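Side-chain contacts in siderophore enterobactin esterase (Emericella nidulans, PDB 6GUO), which hydrolyses the bacterial siderophore enterobactin to dihydroxybenzoylserine, an esterase activity required for the intracellular release of iron in this fungus: residues A[29-34]-A[135-140]; A[190-193]-A[198-201]; A[231-234]-A[238-241]. All coordinates share one frame; numbering follows the deposited sequence.

The three contacts follow one another along an alpha/beta-hydrolase chain and do not touch. Contact 1 joins strand 31-36 of the central sheet to helix 131-150. Contact 2, its centre about 23 Å from that of contact 1, folds the loop after strand 184-188 against helix 199-208; it lies beside the probable active site, since Ser191 is hydrogen-bonded through its backbone to Ser165, the central serine of a GxSxG pattern. Contact 3 is a surface salt bridge from the preceding loop to the start of helix 239-252, about 26 Å from contact 2 and about 38 Å from contact 1, centre to centre, with contacts 1 and 3 on opposite sides of the chain's centre. Contacts 1 and 2 are buried and apolar.

Contact 1: residues A[29-34]-A[135-140]; sequences GPYQID and LTFIAE
Beside Tyr31, whose ring meets Phe137, Gln32 turns to the other face of strand 31-36, in the central alpha/beta-hydrolase sheet, and its NE2 donates to OD2 of Asp34 at 2.9 Å. The bond is nearly straight (166°), lies close to the Gln32 amide plane and reaches OD2 on its syn side, which should hold both end groups in fixed rotation. Asp34 OD1 accepts from Ala14 N of the second subunit, so both carboxylate oxygens are engaged. On the helix-facing side of the strand an offset aromatic stack joins it to helix 131-150. The ring centroids of Tyr31 and Phe137 are 4.5 Å apart, with planes inclined by 27°; the rings are displaced and meet near their rims, the two side chains running antiparallel alongside one another. A chi1 of 173° swings the Phe137 ring away from its own N and out from the helix, with CE2 over one face of the tyrosine near its rim and CZ beyond that rim, close to CD2. Tyr31 CE2 in turn overlies Phe137. Tyr31 OH has its own partner in Asp105, while Arg101 makes a cation-pi contact with the tyrosine ring. Phe137 also touches Ile23 of strand 18-24 and meets the ring of Trp5 of the second subunit, which places the stack near the dimer interface. Its tightest point is Tyr31 CD2 against Phe137 CZ, at 3.5 Å.

Contact 2: residues A[190-193]-A[198-201]; sequences PSIW and SILT
With chi1 of Ile192 at -69°, its CG2 lies anti to the backbone N and reaches across to Ile199 and Leu200, whereas CG1 goes beside the N. Ile199 takes chi1 -160°, which sets CG2 between its own N and carbonyl carbon, facing Ile192, and sends the longer CG1 branch away. One methyl of Ile192 thus meets two branches on the helix: its CG2 is 4.0 Å from Ile199 CG2 and 3.8 Å from Leu200 CD2. Both helix side chains cross that of Ile192 at about a right angle, so the contact is methyl against methyl, without lengthwise overlap. Polar backbone groups are linked by a water instead of directly. It donates to Ile192 O at 2.8 Å and accepts from Ile199 N at 3.0 Å, thereby satisfying a loop carbonyl and an amide in the first turn of helix 199-208. The loop is bent just before Ile192 by an inverse gamma turn centred on Ser191, marked by a weak bond from Ile192 N to Pro190 O. Leu261 of helix 254-268 touches both Ile192 and Leu200, extending the apolar cluster. Trp193 touches Pro116, within the proline-rich insertion that narrows the active site. The backbone bond of Ser191 to Ser165 ties this loop to a GxSxG sequence, consistent with the nucleophile elbow of an alpha/beta-hydrolase.

Contact 3: residues A[231-234]-A[238-241]; sequences PVRQ and SDEM
An N-cap opens helix 239-252, and Arg233 reaches from the preceding loop to a salt bridge with Asp239, the first residue of that helix. Ser238 is the cap: its OG accepts from Met241 N at 3.2 Å, occupying one of the amides that the first turn leaves without a helical carbonyl. The salt bridge is forked at a single oxygen. Asp239 OD1 lies 2.6 Å from Arg233 NH1 and 2.8 Å from Arg233 NH2, but both bonds are weak because their N-H directions are bent to 124° and 120°. The guanidinium and carboxylate planes stand 75° apart, which excludes a flat, two-oxygen pairing; much of the attraction is therefore probably electrostatic. Arg233 can span the gap because its chain is extended from CG to NE, with CG anti to the backbone N. That brings the guanidinium over the helix start, where Asp239 CA lies 3.5 Å from the guanidinium plane, near the edge of one face. Arg233 NH2 comes within 3.2 Å of Asp239 N as well, yet both are donors and no bond results. The same NH2 donates to Glu237 O, so the arginine grips the turn just before the cap in addition to the helix. An acidic group at this end would also suit the partial positive charge of a helix N-terminus. All three touching residues are exposed. The loop follows strand 219-225 and runs back beside its own helix, with Pro231 packed on Arg245, Gln246 and Ala249 of helix 239-252, while Gln234 touches Asn301 of the second subunit, on its helix 288-301.

Contact 1: residues A[29-34]-A[135-140]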
loop_
_atom_site.group_PDB
_atom_site.type_symbol
_atom_site.label_atom_id
_atom_site.label_comp_id
_atom_site.label_asym_id
_atom_site.label_seq_id
_atom_site.Cartn_x
_atom_site.Cartn_y
_atom_site.Cartn_z
ATOM N N GLY A 29 17.335 21.000 10.347
ATOM C CA GLY A 29 16.899 21.317 8.990
ATOM C C GLY A 29 15.388 21.370 8.940
ATOM O O GLY A 29 14.725 21.075 9.941
ATOM N N PRO A 30 14.826 21.736 7.774
ATOM C CA PRO A 30 13.376 21.837 7.686
ATOM C C PRO A 30 12.686 20.476 7.748
ATOM O O PRO A 30 13.307 19.444 7.482
ATOM C CB PRO A 30 13.138 22.490 6.313
ATOM C CG PRO A 30 14.476 22.953 5.838
ATOM C CD PRO A 30 15.469 22.045 6.488
ATOM N N TYR A 31 11.417 20.498 8.132
ATOM C CA TYR A 31 10.529 19.360 7.964
ATOM C C TYR A 31 9.727 19.565 6.690
ATOM O O TYR A 31 9.588 20.689 6.199
ATOM C CB TYR A 31 9.590 19.238 9.160
ATOM C CG TYR A 31 10.287 18.822 10.427
ATOM C CD1 TYR A 31 10.654 17.497 10.635
ATOM C CD2 TYR A 31 10.588 19.755 11.423
ATOM C CE1 TYR A 31 11.297 17.105 11.800
ATOM C CE2 TYR A 31 11.226 19.371 12.592
ATOM C CZ TYR A 31 11.580 18.045 12.780
ATOM O OH TYR A 31 12.226 17.665 13.939
ATOM N N GLN A 32 9.216 18.463 6.153
ATOM C CA GLN A 32 8.306 18.487 5.020
ATOM C C GLN A 32 7.030 17.819 5.492
ATOM O O GLN A 32 7.073 16.682 5.966
ATOM C CB GLN A 32 8.891 17.726 3.832
ATOM C CG GLN A 32 7.978 17.673 2.614
ATOM C CD GLN A 32 8.599 16.917 1.455
ATOM O OE1 GLN A 32 9.713 17.223 1.026
ATOM N NE2 GLN A 32 7.880 15.919 0.942
ATOM N N ILE A 33 5.908 18.526 5.388
ATOM C CA ILE A 33 4.615 17.919 5.679
ATOM C C ILE A 33 3.861 17.730 4.366
ATOM O O ILE A 33 3.799 18.645 3.548
ATOM C CB ILE A 33 3.809 18.689 6.763
ATOM C CG1 ILE A 33 3.339 20.072 6.299
ATOM C CG2 ILE A 33 4.641 18.825 8.036
ATOM C CD1 ILE A 33 2.173 20.600 7.116
ATOM N N ASP A 34 3.343 16.522 4.145
ATOM C CA ASP A 34 2.499 16.229 2.994
ATOM C C ASP A 34 1.102 16.012 3.546
ATOM O O ASP A 34 0.940 15.323 4.551
ATOM C CB ASP A 34 2.977 14.974 2.263
ATOM C CG ASP A 34 4.240 15.205 1.455
ATOM O OD1 ASP A 34 4.140 15.718 0.318
ATOM O OD2 ASP A 34 5.334 14.853 1.945
ATOM N N LEU A 135 7.279 15.224 19.174
ATOM C CA LEU A 135 5.890 15.064 19.580
ATOM C C LEU A 135 5.242 16.416 19.909
ATOM O O LEU A 135 4.089 16.665 19.553
ATOM C CB LEU A 135 5.834 14.120 20.776
ATOM C CG LEU A 135 4.492 13.623 21.307
ATOM C CD1 LEU A 135 3.487 13.358 20.193
ATOM C CD2 LEU A 135 4.728 12.349 22.104
ATOM N N THR A 136 6.003 17.285 20.575
ATOM C CA THR A 136 5.587 18.668 20.822
ATOM C C THR A 136 5.361 19.409 19.499
ATOM O O THR A 136 4.359 20.107 19.335
ATOM C CB THR A 136 6.635 19.404 21.683
ATOM O OG1 THR A 136 6.783 18.716 22.929
ATOM C CG2 THR A 136 6.231 20.835 21.960
ATOM N N PHE A 137 6.291 19.230 18.562
ATOM C CA PHE A 137 6.206 19.825 17.224
ATOM C C PHE A 137 4.934 19.403 16.484
ATOM O O PHE A 137 4.235 20.243 15.913
ATOM C CB PHE A 137 7.465 19.465 16.416
ATOM C CG PHE A 137 7.415 19.881 14.978
ATOM C CD1 PHE A 137 7.497 21.221 14.625
ATOM C CD2 PHE A 137 7.311 18.927 13.966
ATOM C CE1 PHE A 137 7.459 21.610 13.293
ATOM C CE2 PHE A 137 7.274 19.312 12.635
ATOM C CZ PHE A 137 7.351 20.653 12.296
ATOM N N ILE A 138 4.627 18.110 16.513
ATOM C CA ILE A 138 3.424 17.597 15.848
ATOM C C ILE A 138 2.155 18.162 16.497
ATOM O O ILE A 138 1.263 18.650 15.803
ATOM C CB ILE A 138 3.395 16.054 15.833
ATOM C CG1 ILE A 138 4.513 15.526 14.920
ATOM C CG2 ILE A 138 2.044 15.535 15.346
ATOM C CD1 ILE A 138 4.812 14.053 15.091
ATOM N N ALA A 139 2.106 18.109 17.823
ATOM C CA ALA A 139 0.924 18.516 18.587
ATOM C C ALA A 139 0.683 20.032 18.625
ATOM O O ALA A 139 -0.471 20.467 18.619
ATOM C CB ALA A 139 1.010 17.964 20.005
ATOM N N GLU A 140 1.757 20.823 18.678
ATOM C CA GLU A 140 1.655 22.277 18.873
ATOM C C GLU A 140 1.886 23.124 17.616
ATOM O O GLU A 140 1.442 24.269 17.576
ATOM C CB GLU A 140 2.586 22.716 20.010
ATOM C CG GLU A 140 2.150 22.139 21.354
ATOM C CD GLU A 140 3.119 22.399 22.492
ATOM O OE1 GLU A 140 3.859 23.404 22.450
ATOM O OE2 GLU A 140 3.127 21.589 23.449
#

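Contact 2: residues A[190-193]-A[198-201]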
loop_
_atom_site.group_PDB
_atom_site.type_symbol
_atom_site.label_atom_id
_atom_site.label_comp_id
_atom_site.label_asym_id
_atom_site.label_seq_id
_atom_site.Cartn_x
_atom_site.Cartn_y
_atom_site.Cartn_z
ATOM N N PRO A 190 7.191 -2.149 16.041
ATOM C CA PRO A 190 7.858 -1.152 16.881
ATOM C C PRO A 190 9.196 -1.667 17.399
ATOM O O PRO A 190 9.298 -2.837 17.776
ATOM C CB PRO A 190 6.874 -0.957 18.035
ATOM C CG PRO A 190 6.154 -2.259 18.121
ATOM C CD PRO A 190 5.987 -2.688 16.693
ATOM N N SER A 191 10.201 -0.798 17.419
ATOM C CA SER A 191 11.549 -1.171 17.849
ATOM C C SER A 191 11.628 -1.277 19.375
ATOM O O SER A 191 12.349 -0.519 20.035
ATOM C CB SER A 191 12.571 -0.166 17.312
ATOM O OG SER A 191 12.459 -0.055 15.907
ATOM N N ILE A 192 10.903 -2.249 19.924
ATOM C CA ILE A 192 10.799 -2.434 21.372
ATOM C C ILE A 192 12.180 -2.738 21.961
ATOM O O ILE A 192 12.510 -2.240 23.034
ATOM C CB ILE A 192 9.733 -3.505 21.736
ATOM C CG1 ILE A 192 8.337 -2.957 21.399
ATOM C CG2 ILE A 192 9.803 -3.889 23.216
ATOM C CD1 ILE A 192 7.211 -3.967 21.450
ATOM N N TRP A 193 12.987 -3.504 21.224
ATOM C CA TRP A 193 14.401 -3.773 21.561
ATOM C C TRP A 193 15.261 -2.549 21.903
ATOM O O TRP A 193 16.207 -2.669 22.682
ATOM C CB TRP A 193 15.089 -4.540 20.417
ATOM C CG TRP A 193 15.163 -3.778 19.122
ATOM C CD1 TRP A 193 14.253 -3.800 18.103
ATOM C CD2 TRP A 193 16.202 -2.880 18.711
ATOM N NE1 TRP A 193 14.657 -2.971 17.086
ATOM C CE2 TRP A 193 15.849 -2.393 17.430
ATOM C CE3 TRP A 193 17.397 -2.442 19.298
ATOM C CZ2 TRP A 193 16.652 -1.489 16.725
ATOM C CZ3 TRP A 193 18.195 -1.537 18.597
ATOM C CH2 TRP A 193 17.814 -1.069 17.325
ATOM N N SER A 198 14.119 0.057 26.684
ATOM C CA SER A 198 13.746 1.163 27.569
ATOM C C SER A 198 12.258 1.539 27.488
ATOM O O SER A 198 11.712 2.037 28.474
ATOM C CB SER A 198 14.618 2.399 27.314
ATOM O OG SER A 198 14.397 2.932 26.020
ATOM N N ILE A 199 11.605 1.285 26.345
ATOM C CA ILE A 199 10.164 1.575 26.191
ATOM C C ILE A 199 9.285 0.800 27.181
ATOM O O ILE A 199 8.199 1.258 27.524
ATOM C CB ILE A 199 9.659 1.345 24.733
ATOM C CG1 ILE A 199 8.339 2.086 24.457
ATOM C CG2 ILE A 199 9.477 -0.140 24.424
ATOM C CD1 ILE A 199 8.459 3.593 24.380
ATOM N N LEU A 200 9.750 -0.368 27.627
ATOM C CA LEU A 200 9.011 -1.178 28.600
ATOM C C LEU A 200 8.957 -0.543 29.993
ATOM O O LEU A 200 7.992 -0.758 30.730
ATOM C CB LEU A 200 9.580 -2.600 28.665
ATOM C CG LEU A 200 9.563 -3.392 27.349
ATOM C CD1 LEU A 200 10.000 -4.828 27.602
ATOM C CD2 LEU A 200 8.202 -3.362 26.662
ATOM N N THR A 201 9.978 0.237 30.344
ATOM C CA THR A 201 9.934 1.076 31.551
ATOM C C THR A 201 8.760 2.057 31.467
ATOM O O THR A 201 7.988 2.186 32.417
ATOM C CB THR A 201 11.251 1.855 31.756
ATOM O OG1 THR A 201 12.360 0.952 31.671
ATOM C CG2 THR A 201 11.278 2.559 33.120
HETATM O O HOH W 1 12.726 0.498 23.725
#

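Contact 3: residues A[231-234]-A[238-241]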
loop_
_atom_site.group_PDB
_atom_site.type_symbol
_atom_site.label_atom_id
_atom_site.label_comp_id
_atom_site.label_asym_id
_atom_site.label_seq_id
_atom_site.Cartn_x
_atom_site.Cartn_y
_atom_site.Cartn_z
ATOM N N PRO A 231 13.866 -14.962 10.193
ATOM C CA PRO A 231 14.137 -14.655 8.789
ATOM C C PRO A 231 14.287 -15.891 7.902
ATOM O O PRO A 231 14.678 -16.962 8.374
ATOM C CB PRO A 231 15.439 -13.840 8.833
ATOM C CG PRO A 231 16.023 -14.077 10.172
ATOM C CD PRO A 231 14.897 -14.409 11.090
ATOM N N VAL A 232 13.949 -15.709 6.629
ATOM C CA VAL A 232 14.005 -16.746 5.612
ATOM C C VAL A 232 15.008 -16.290 4.562
ATOM O O VAL A 232 14.948 -15.153 4.089
ATOM C CB VAL A 232 12.619 -16.962 4.969
ATOM C CG1 VAL A 232 12.695 -17.944 3.803
ATOM C CG2 VAL A 232 11.627 -17.447 6.020
ATOM N N ARG A 233 15.919 -17.183 4.186
ATOM C CA ARG A 233 16.956 -16.836 3.232
ATOM C C ARG A 233 16.339 -16.538 1.873
ATOM O O ARG A 233 15.525 -17.317 1.369
ATOM C CB ARG A 233 17.981 -17.954 3.104
ATOM C CG ARG A 233 19.167 -17.552 2.252
ATOM C CD ARG A 233 20.347 -18.462 2.481
ATOM N NE ARG A 233 21.485 -18.050 1.669
ATOM C CZ ARG A 233 22.607 -18.750 1.523
ATOM N NH1 ARG A 233 22.771 -19.924 2.139
ATOM N NH2 ARG A 233 23.581 -18.273 0.753
ATOM N N GLN A 234 16.712 -15.397 1.297
ATOM C CA GLN A 234 16.198 -15.006 -0.008
ATOM C C GLN A 234 16.952 -15.751 -1.100
ATOM O O GLN A 234 18.051 -16.267 -0.870
ATOM C CB GLN A 234 16.275 -13.488 -0.193
ATOM C CG GLN A 234 15.449 -12.710 0.830
ATOM C CD GLN A 234 14.005 -13.204 0.938
ATOM O OE1 GLN A 234 13.269 -13.248 -0.056
ATOM N NE2 GLN A 234 13.599 -13.591 2.146
ATOM N N SER A 238 23.900 -14.075 0.062
ATOM C CA SER A 238 25.080 -14.811 0.520
ATOM C C SER A 238 24.840 -15.404 1.907
ATOM O O SER A 238 23.963 -14.946 2.647
ATOM C CB SER A 238 26.319 -13.909 0.544
ATOM O OG SER A 238 26.273 -12.999 1.631
ATOM N N ASP A 239 25.640 -16.409 2.249
ATOM C CA ASP A 239 25.540 -17.083 3.549
ATOM C C ASP A 239 25.713 -16.096 4.688
ATOM O O ASP A 239 24.878 -16.033 5.593
ATOM C CB ASP A 239 26.600 -18.175 3.695
ATOM C CG ASP A 239 26.509 -19.227 2.619
ATOM O OD1 ASP A 239 25.393 -19.691 2.320
ATOM O OD2 ASP A 239 27.562 -19.587 2.059
ATOM N N GLU A 240 26.792 -15.320 4.634
ATOM C CA GLU A 240 27.100 -14.378 5.706
ATOM C C GLU A 240 26.093 -13.249 5.822
ATOM O O GLU A 240 25.779 -12.840 6.936
ATOM C CB GLU A 240 28.524 -13.816 5.572
ATOM C CG GLU A 240 29.627 -14.851 5.769
ATOM C CD GLU A 240 29.351 -15.823 6.914
ATOM O OE1 GLU A 240 29.318 -15.367 8.071
ATOM O OE2 GLU A 240 29.157 -17.039 6.634
ATOM N N MET A 241 25.573 -12.758 4.696
ATOM C CA MET A 241 24.545 -11.719 4.747
ATOM C C MET A 241 23.256 -12.246 5.384
ATOM O O MET A 241 22.628 -11.532 6.156
ATOM C CB MET A 241 24.282 -11.096 3.369
ATOM C CG MET A 241 25.417 -10.207 2.861
ATOM S SD MET A 241 25.776 -8.744 3.863
ATOM C CE MET A 241 27.394 -8.301 3.232
#